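Local coordinates for glyoxylate-induced Protein (Pseudomonas aeruginosa, PDB 1SQ4) that is of uncertain function but has a double cupin barrel fold and may act as a ureidoglycine aminohydrolase, at residues A29-P34 with R59-F64; I72-P77 with H135-W140; E98-L103 with R129-Q134. All blocks are in the same frame, centred on the assembly; numbering follows the deposited sequence.

Interaction 1 (A29-P34 with R59-F64); sequences AYAVIP and RPLSGF
In this bicupin, Ala31 and Ile33 of strand 30-33 pack on Pro60 and Leu61 across a seam between the two halves of the chain. Strand 30-33, though near the start of the chain, is paired with strand 239-244 in the sheet of the C-terminal half; the loop 59-64 follows strand 52-57, an outer strand of the N-terminal half's sheet within the chain. Strand alternation sorts the side chains: Ala31 and Ile33 face the loop, whereas Tyr30 and Val32 turn from it, with Tyr30 OH hydrogen-bonded to Asp230. The methyl of Ala31 lies in the middle of the patch. Its CB is 4.3 Å from CB of Pro60, and the side chain of Leu61 lies against it, although the exact placement of the leucine methyls is doubtful. The branched end of Leu61 also rests near the backbone carbonyl of Tyr30. Farther along the strand, Ile33 makes a looser touch: its chain runs extended beyond CG1 (chi2 171°), which carries CD1 out to 4.4 Å from Pro60 CB. Phe239 and Trp241 of the neighbouring strand add aromatic surface beside Pro60, and Arg243 NH1 holds the loop through Ser62 O. Arg59 reaches a second subunit, forming a salt bridge with its Glu213. Between the segments themselves the chemistry is essentially apolar, a small buried patch of methyls and a proline ring, with directional bonding left to the surrounding strand and loop partners.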
loop_
_atom_site.group_PDB
_atom_site.type_symbol
_atom_site.label_atom_id
_atom_site.label_comp_id
_atom_site.label_asym_id
_atom_site.label_seq_id
_atom_site.Cartn_x
_atom_site.Cartn_y
_atom_site.Cartn_z
ATOM N N ALA A 29 4.083 3.112 13.906
ATOM C CA ALA A 29 4.501 2.430 15.121
ATOM C C ALA A 29 5.941 2.735 15.494
ATOM O O ALA A 29 6.354 2.562 16.643
ATOM C CB ALA A 29 4.337 0.936 14.939
ATOM N N TYR A 30 6.718 3.176 14.522
ATOM C CA TYR A 30 8.097 3.454 14.816
ATOM C C TYR A 30 8.746 4.392 13.809
ATOM O O TYR A 30 8.148 4.766 12.792
ATOM C CB TYR A 30 8.875 2.138 14.884
ATOM C CG TYR A 30 8.914 1.406 13.575
ATOM C CD1 TYR A 30 7.851 0.610 13.163
ATOM C CD2 TYR A 30 10.006 1.544 12.726
ATOM C CE1 TYR A 30 7.876 -0.032 11.933
ATOM C CE2 TYR A 30 10.047 0.911 11.496
ATOM C CZ TYR A 30 8.979 0.124 11.103
ATOM O OH TYR A 30 9.017 -0.504 9.882
ATOM N N ALA A 31 9.978 4.774 14.133
ATOM C CA ALA A 31 10.789 5.663 13.310
ATOM C C ALA A 31 12.256 5.279 13.471
ATOM O O ALA A 31 12.739 5.144 14.591
ATOM C CB ALA A 31 10.588 7.100 13.750
ATOM N N VAL A 32 12.950 5.080 12.356
ATOM C CA VAL A 32 14.369 4.753 12.392
ATOM C C VAL A 32 15.122 5.923 11.812
ATOM O O VAL A 32 14.804 6.384 10.719
ATOM C CB VAL A 32 14.745 3.552 11.516
ATOM C CG1 VAL A 32 16.208 3.239 11.716
ATOM C CG2 VAL A 32 13.881 2.350 11.830
ATOM N N ILE A 33 16.126 6.399 12.535
ATOM C CA ILE A 33 16.932 7.523 12.066
ATOM C C ILE A 33 18.408 7.130 11.996
ATOM O O ILE A 33 19.056 6.910 13.025
ATOM C CB ILE A 33 16.809 8.719 13.003
ATOM C CG1 ILE A 33 15.349 8.941 13.356
ATOM C CG2 ILE A 33 17.372 9.969 12.325
ATOM C CD1 ILE A 33 15.207 9.963 14.432
ATOM N N PRO A 34 18.952 7.029 10.776
ATOM C CA PRO A 34 20.347 6.664 10.513
ATOM C C PRO A 34 21.337 7.675 11.038
ATOM O O PRO A 34 21.019 8.854 11.192
ATOM C CB PRO A 34 20.409 6.594 8.995
ATOM C CG PRO A 34 19.051 6.186 8.633
ATOM C CD PRO A 34 18.198 7.064 9.519
ATOM N N ARG A 59 11.109 14.532 19.074
ATOM C CA ARG A 59 9.930 14.432 18.209
ATOM C C ARG A 59 10.167 13.581 16.951
ATOM O O ARG A 59 9.872 14.022 15.830
ATOM C CB ARG A 59 9.456 15.831 17.785
ATOM C CG ARG A 59 9.111 16.735 18.940
ATOM C CD ARG A 59 8.225 17.886 18.496
ATOM N NE ARG A 59 8.933 18.915 17.732
ATOM C CZ ARG A 59 9.898 19.690 18.225
ATOM N NH1 ARG A 59 10.281 19.555 19.491
ATOM N NH2 ARG A 59 10.475 20.595 17.451
ATOM N N PRO A 60 10.680 12.355 17.116
ATOM C CA PRO A 60 10.940 11.489 15.966
ATOM C C PRO A 60 9.691 11.280 15.123
ATOM O O PRO A 60 9.755 11.178 13.895
ATOM C CB PRO A 60 11.398 10.185 16.609
ATOM C CG PRO A 60 11.940 10.613 17.936
ATOM C CD PRO A 60 10.937 11.638 18.372
ATOM N N LEU A 61 8.555 11.215 15.804
ATOM C CA LEU A 61 7.271 10.988 15.156
ATOM C C LEU A 61 6.238 11.885 15.796
ATOM O O LEU A 61 6.392 12.304 16.944
ATOM C CB LEU A 61 6.856 9.525 15.329
ATOM C CG LEU A 61 6.769 8.565 14.143
ATOM C CD1 LEU A 61 7.927 8.741 13.177
ATOM C CD2 LEU A 61 6.721 7.161 14.697
ATOM N N SER A 62 5.174 12.168 15.058
ATOM C CA SER A 62 4.126 13.043 15.567
ATOM C C SER A 62 3.400 12.421 16.751
ATOM O O SER A 62 3.576 11.242 17.058
ATOM C CB SER A 62 3.113 13.355 14.463
ATOM O OG SER A 62 2.213 12.274 14.267
ATOM N N GLY A 63 2.591 13.229 17.422
ATOM C CA GLY A 63 1.836 12.724 18.549
ATOM C C GLY A 63 2.524 12.821 19.892
ATOM O O GLY A 63 3.236 13.781 20.166
ATOM N N PHE A 64 2.303 11.817 20.736
ATOM C CA PHE A 64 2.882 11.802 22.070
ATOM C C PHE A 64 4.368 11.488 22.033
ATOM O O PHE A 64 4.792 10.366 22.313
ATOM C CB PHE A 64 2.136 10.790 22.952
ATOM C CG PHE A 64 2.397 10.953 24.434
ATOM C CD1 PHE A 64 3.530 10.402 25.024
ATOM C CD2 PHE A 64 1.497 11.654 25.239
ATOM C CE1 PHE A 64 3.761 10.540 26.392
ATOM C CE2 PHE A 64 1.720 11.796 26.611
ATOM C CZ PHE A 64 2.853 11.240 27.186
#

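Interaction 2 (I72-P77 with H135-W140); sequences IVELAP and HTRFHW
Four successive pairs, from Ile72 opposite His139 to Leu75 opposite Thr136, zip strands 69-76 and 136-144 together antiparallel in the sheet of the N-terminal cupin barrel. The backbone bonds fall on alternate pairs. Val73 N gives to Phe138 O at 2.9 Å and Phe138 N returns the bond to Val73 O; Leu75 and Thr136 repeat the exchange, with Leu75 N 2.9 Å from Thr136 O. At the pairs between, CA-H groups such as that of Arg137 approach carbonyl oxygens of the opposite strand.

Apolar and CH-pi contacts occur on both faces. On one, Val73 sets its CB over the rim of the Phe138 ring, 4.0 Å from the ring centroid, while Leu75 CD1 meets that ring at its edge. Phe138 is brought alongside Val73 by its chi1 of 63°, with CG between the backbone N and the carbonyl carbon. On the other face, Ile72 CG1 sits over the His139 ring, 3.8 Å from its centroid. Separately, next to Pro77, Ala76 CA lies above the centre of the His135 ring.

Charged groups share the face of Ile72 and His139. Glu74 OE1 accepts from His135 ND1 at 3.3 Å on its anti side, nearly in the plane of the imidazole, and the same oxygen makes a long salt bridge to Arg137 NH2, 3.4 Å away, with carboxylate and guanidinium planes 47° apart. The second oxygen, OE2, pairs with Arg53, and Arg137 NH1 with Glu98. With two arginines and a histidine around it, this buried carboxylate is probably stabilised as the anion. By pairing with Arg53 and Arg137, Glu74 links its own strand to the two flanking ones.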
loop_
_atom_site.group_PDB
_atom_site.type_symbol
_atom_site.label_atom_id
_atom_site.label_comp_id
_atom_site.label_asym_id
_atom_site.label_seq_id
_atom_site.Cartn_x
_atom_site.Cartn_y
_atom_site.Cartn_z
ATOM N N ILE A 72 23.235 15.522 21.357
ATOM C CA ILE A 72 24.555 14.917 21.309
ATOM C C ILE A 72 25.477 16.115 21.152
ATOM O O ILE A 72 25.663 16.656 20.054
ATOM C CB ILE A 72 24.708 13.904 20.139
ATOM C CG1 ILE A 72 23.786 12.700 20.364
ATOM C CG2 ILE A 72 26.127 13.372 20.088
ATOM C CD1 ILE A 72 23.874 11.618 19.288
ATOM N N VAL A 73 26.028 16.538 22.288
ATOM C CA VAL A 73 26.884 17.709 22.362
ATOM C C VAL A 73 28.368 17.508 22.138
ATOM O O VAL A 73 28.979 16.612 22.694
ATOM C CB VAL A 73 26.685 18.406 23.705
ATOM C CG1 VAL A 73 27.556 19.640 23.784
ATOM C CG2 VAL A 73 25.224 18.769 23.866
ATOM N N GLU A 74 28.939 18.374 21.323
ATOM C CA GLU A 74 30.350 18.325 21.021
ATOM C C GLU A 74 30.981 19.605 21.548
ATOM O O GLU A 74 30.657 20.716 21.098
ATOM C CB GLU A 74 30.550 18.216 19.504
ATOM C CG GLU A 74 31.986 18.393 19.018
ATOM C CD GLU A 74 32.109 18.425 17.494
ATOM O OE1 GLU A 74 33.129 18.923 16.989
ATOM O OE2 GLU A 74 31.199 17.949 16.790
ATOM N N LEU A 75 31.859 19.457 22.529
ATOM C CA LEU A 75 32.543 20.613 23.087
ATOM C C LEU A 75 33.967 20.631 22.606
ATOM O O LEU A 75 34.680 19.634 22.692
ATOM C CB LEU A 75 32.557 20.571 24.606
ATOM C CG LEU A 75 31.185 20.600 25.242
ATOM C CD1 LEU A 75 31.345 20.473 26.744
ATOM C CD2 LEU A 75 30.469 21.881 24.856
ATOM N N ALA A 76 34.372 21.778 22.095
ATOM C CA ALA A 76 35.726 21.948 21.629
ATOM C C ALA A 76 36.512 22.283 22.877
ATOM O O ALA A 76 35.938 22.571 23.931
ATOM C CB ALA A 76 35.802 23.092 20.648
ATOM N N PRO A 77 37.841 22.247 22.781
ATOM C CA PRO A 77 38.609 22.569 23.975
ATOM C C PRO A 77 38.140 23.879 24.583
ATOM O O PRO A 77 37.860 24.843 23.867
ATOM C CB PRO A 77 40.031 22.630 23.448
ATOM C CG PRO A 77 40.023 21.557 22.404
ATOM C CD PRO A 77 38.720 21.823 21.678
ATOM N N HIS A 135 38.533 17.371 21.780
ATOM C CA HIS A 135 37.094 17.546 21.829
ATOM C C HIS A 135 36.462 16.490 22.698
ATOM O O HIS A 135 37.061 15.454 22.985
ATOM C CB HIS A 135 36.476 17.472 20.438
ATOM C CG HIS A 135 36.847 18.616 19.551
ATOM N ND1 HIS A 135 36.032 19.060 18.536
ATOM C CD2 HIS A 135 37.948 19.400 19.523
ATOM C CE1 HIS A 135 36.615 20.072 17.918
ATOM N NE2 HIS A 135 37.777 20.297 18.496
ATOM N N THR A 136 35.244 16.764 23.128
ATOM C CA THR A 136 34.528 15.820 23.966
ATOM C C THR A 136 33.105 15.697 23.435
ATOM O O THR A 136 32.547 16.651 22.902
ATOM C CB THR A 136 34.521 16.290 25.429
ATOM O OG1 THR A 136 35.870 16.482 25.853
ATOM C CG2 THR A 136 33.868 15.255 26.324
ATOM N N ARG A 137 32.515 14.521 23.574
ATOM C CA ARG A 137 31.170 14.333 23.078
ATOM C C ARG A 137 30.332 13.535 24.050
ATOM O O ARG A 137 30.742 12.470 24.518
ATOM C CB ARG A 137 31.227 13.646 21.713
ATOM C CG ARG A 137 32.116 14.383 20.703
ATOM C CD ARG A 137 32.065 13.724 19.344
ATOM N NE ARG A 137 32.569 14.610 18.307
ATOM C CZ ARG A 137 33.853 14.867 18.106
ATOM N NH1 ARG A 137 34.774 14.293 18.868
ATOM N NH2 ARG A 137 34.215 15.726 17.164
ATOM N N PHE A 138 29.156 14.059 24.365
ATOM C CA PHE A 138 28.262 13.379 25.289
ATOM C C PHE A 138 26.799 13.509 24.910
ATOM O O PHE A 138 26.426 14.367 24.117
ATOM C CB PHE A 138 28.444 13.912 26.716
ATOM C CG PHE A 138 28.094 15.373 26.876
ATOM C CD1 PHE A 138 28.978 16.361 26.462
ATOM C CD2 PHE A 138 26.917 15.754 27.517
ATOM C CE1 PHE A 138 28.691 17.697 26.672
ATOM C CE2 PHE A 138 26.621 17.089 27.729
ATOM C CZ PHE A 138 27.511 18.059 27.317
ATOM N N HIS A 139 25.980 12.647 25.506
ATOM C CA HIS A 139 24.546 12.644 25.278
ATOM C C HIS A 139 23.884 13.365 26.435
ATOM O O HIS A 139 24.283 13.196 27.581
ATOM C CB HIS A 139 24.000 11.213 25.199
ATOM C CG HIS A 139 24.281 10.523 23.902
ATOM N ND1 HIS A 139 23.286 10.018 23.097
ATOM C CD2 HIS A 139 25.450 10.240 23.274
ATOM C CE1 HIS A 139 23.824 9.453 22.032
ATOM N NE2 HIS A 139 25.138 9.575 22.117
ATOM N N TRP A 140 22.870 14.165 26.134
ATOM C CA TRP A 140 22.161 14.906 27.161
ATOM C C TRP A 140 20.666 14.626 27.013
ATOM O O TRP A 140 20.008 15.103 26.091
ATOM C CB TRP A 140 22.477 16.397 27.006
ATOM C CG TRP A 140 21.890 17.326 28.050
ATOM C CD1 TRP A 140 21.208 16.979 29.176
ATOM C CD2 TRP A 140 21.878 18.762 28.003
ATOM N NE1 TRP A 140 20.758 18.109 29.831
ATOM C CE2 TRP A 140 21.156 19.219 29.125
ATOM C CE3 TRP A 140 22.402 19.714 27.110
ATOM C CZ2 TRP A 140 20.942 20.571 29.387
ATOM C CZ3 TRP A 140 22.187 21.067 27.373
ATOM C CH2 TRP A 140 21.462 21.475 28.501
#

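Interaction 3 (E98-L103 with R129-Q134); sequences EGELSL and RNTTGQ
Ser102 and Arg129 form the antiparallel, hydrogen-bonded pair where strands 101-105 and 126-129 meet in the smaller four-stranded sheet of the N-terminal cupin barrel, and beyond them the two segments part. The close part is this ladder rung. Arg129 N reaches Ser102 O at 2.8 Å, and Ser102 N reaches Arg129 O at 2.9 Å almost in line with the carbonyl bond. On the inner side, Leu101 lays CD1 3.8 Å from Arg129 O as it packs among Thr136 and Phe138 of strand 136-144. Ser102 and Arg129 share the other face, but the arginine end bends off: its guanidinium is taken by Asp50 and by the carbonyl of Asn78.

Past the rung, the segment 129-134 swings into a loop, and the contact loses its backbone bonds and goes over to side-chain and water-mediated touches. Glu100 has CG anti to its backbone nitrogen (chi1 179°), and the chain stays extended beyond CG, taking the carboxylate across Thr132, so that OE1 lies 3.8 Å from Thr132 CG2; that methyl also meets Glu100 CB. Thr131, an exposed residue, touches lightly, its CG2 4.2 Å from Ser102 CB. Here the polar link between the segments is indirect. Water 1 accepts from Glu100 N and is hydrogen-bonded to Thr132 OG1 at 2.8 Å, linking the segments where their backbones diverge. The threonine hydroxyl is thus engaged from both the solvent molecule and its own loop, because it closes an ST turn with the residue two positions on: Gln134 N donates to Thr132 OG1 over 3.0 Å, with an N-H...O angle of 146°.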
loop_
_atom_site.group_PDB
_atom_site.type_symbol
_atom_site.label_atom_id
_atom_site.label_comp_id
_atom_site.label_asym_id
_atom_site.label_seq_id
_atom_site.Cartn_x
_atom_site.Cartn_y
_atom_site.Cartn_z
ATOM N N GLU A 98 32.849 10.170 24.119
ATOM C CA GLU A 98 34.183 10.398 23.593
ATOM C C GLU A 98 34.773 11.608 24.256
ATOM O O GLU A 98 34.105 12.632 24.403
ATOM C CB GLU A 98 34.130 10.620 22.094
ATOM C CG GLU A 98 35.456 10.523 21.395
ATOM C CD GLU A 98 35.287 10.693 19.910
ATOM O OE1 GLU A 98 35.307 11.849 19.444
ATOM O OE2 GLU A 98 35.095 9.674 19.209
ATOM N N GLY A 99 36.032 11.479 24.662
ATOM C CA GLY A 99 36.715 12.572 25.328
ATOM C C GLY A 99 36.487 12.575 26.829
ATOM O O GLY A 99 35.966 11.612 27.396
ATOM N N GLU A 100 36.888 13.662 27.476
ATOM C CA GLU A 100 36.721 13.794 28.915
ATOM C C GLU A 100 35.945 15.064 29.239
ATOM O O GLU A 100 36.304 16.153 28.796
ATOM C CB GLU A 100 38.081 13.840 29.601
ATOM C CG GLU A 100 38.025 14.013 31.112
ATOM C CD GLU A 100 39.350 14.511 31.679
ATOM O OE1 GLU A 100 40.411 14.021 31.214
ATOM O OE2 GLU A 100 39.328 15.378 32.588
ATOM N N LEU A 101 34.872 14.912 30.008
ATOM C CA LEU A 101 34.046 16.042 30.393
ATOM C C LEU A 101 34.256 16.329 31.867
ATOM O O LEU A 101 34.473 15.419 32.667
ATOM C CB LEU A 101 32.565 15.735 30.126
ATOM C CG LEU A 101 31.517 16.851 30.248
ATOM C CD1 LEU A 101 31.878 17.993 29.324
ATOM C CD2 LEU A 101 30.140 16.317 29.882
ATOM N N SER A 102 34.208 17.607 32.215
ATOM C CA SER A 102 34.376 18.032 33.596
ATOM C C SER A 102 33.029 18.555 34.077
ATOM O O SER A 102 32.549 19.583 33.600
ATOM C CB SER A 102 35.436 19.129 33.676
ATOM O OG SER A 102 35.652 19.556 35.004
ATOM N N LEU A 103 32.417 17.830 35.010
ATOM C CA LEU A 103 31.114 18.205 35.561
ATOM C C LEU A 103 31.201 18.630 37.018
ATOM O O LEU A 103 31.775 17.930 37.850
ATOM C CB LEU A 103 30.127 17.033 35.464
ATOM C CG LEU A 103 28.782 17.197 36.190
ATOM C CD1 LEU A 103 27.977 18.273 35.506
ATOM C CD2 LEU A 103 28.018 15.895 36.198
ATOM N N ARG A 129 32.414 21.604 31.597
ATOM C CA ARG A 129 33.496 22.264 30.912
ATOM C C ARG A 129 34.446 21.227 30.332
ATOM O O ARG A 129 34.593 20.127 30.878
ATOM C CB ARG A 129 34.213 23.202 31.897
ATOM C CG ARG A 129 35.360 24.012 31.316
ATOM C CD ARG A 129 34.896 24.991 30.251
ATOM N NE ARG A 129 34.001 26.019 30.777
ATOM C CZ ARG A 129 33.379 26.917 30.021
ATOM N NH1 ARG A 129 32.580 27.815 30.575
ATOM N NH2 ARG A 129 33.546 26.912 28.705
ATOM N N ASN A 130 35.059 21.569 29.202
ATOM C CA ASN A 130 36.016 20.677 28.559
ATOM C C ASN A 130 37.405 21.240 28.856
ATOM O O ASN A 130 37.877 22.155 28.160
ATOM C CB ASN A 130 35.786 20.627 27.044
ATOM C CG ASN A 130 36.767 19.703 26.339
ATOM O OD1 ASN A 130 36.763 19.588 25.109
ATOM N ND2 ASN A 130 37.623 19.041 27.123
ATOM N N THR A 131 38.048 20.694 29.894
ATOM C CA THR A 131 39.376 21.150 30.310
ATOM C C THR A 131 40.520 20.484 29.572
ATOM O O THR A 131 41.668 20.741 29.898
ATOM C CB THR A 131 39.632 20.933 31.827
ATOM O OG1 THR A 131 39.574 19.537 32.133
ATOM C CG2 THR A 131 38.612 21.670 32.670
ATOM N N THR A 132 40.227 19.641 28.581
ATOM C CA THR A 132 41.300 18.972 27.841
ATOM C C THR A 132 41.602 19.691 26.533
ATOM O O THR A 132 40.945 20.669 26.183
ATOM C CB THR A 132 40.964 17.502 27.483
ATOM O OG1 THR A 132 40.095 17.478 26.345
ATOM C CG2 THR A 132 40.295 16.789 28.650
ATOM N N GLY A 133 42.605 19.196 25.814
ATOM C CA GLY A 133 42.978 19.794 24.546
ATOM C C GLY A 133 42.286 19.085 23.400
ATOM O O GLY A 133 42.453 19.444 22.238
ATOM N N GLN A 134 41.507 18.064 23.735
ATOM C CA GLN A 134 40.774 17.301 22.738
ATOM C C GLN A 134 39.262 17.510 22.883
ATOM O O GLN A 134 38.766 17.790 23.979
ATOM C CB GLN A 134 41.091 15.818 22.881
ATOM C CG GLN A 134 41.736 15.237 21.652
ATOM C CD GLN A 134 43.141 15.751 21.461
ATOM O OE1 GLN A 134 43.664 15.768 20.339
ATOM N NE2 GLN A 134 43.777 16.164 22.566
HETATM O O HOH W 1 38.275 15.420 25.683
#

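Place in the fold sets the chemistry of the three contacts. Interactions 1 and 2 are buried, while interaction 3 is partly open to solvent and has the bridging water. Interaction 1 fits side chains together between the two halves of the chain; interaction 2 pairs neighbouring strands within one sheet, adding aromatic and charged groups to its backbone ladder; interaction 3 keeps a single rung before its loop peels off. Interactions 2 and 3 belong to the same barrel, and 98-103 with 129-134 is nested in the loop closed by 72-77 with 135-140. They touch through the Arg137-Glu98 salt bridge and probably through Thr136 OG1 to Glu100 O, whereas interaction 1 stands about 24 Å from interaction 2, centre to centre.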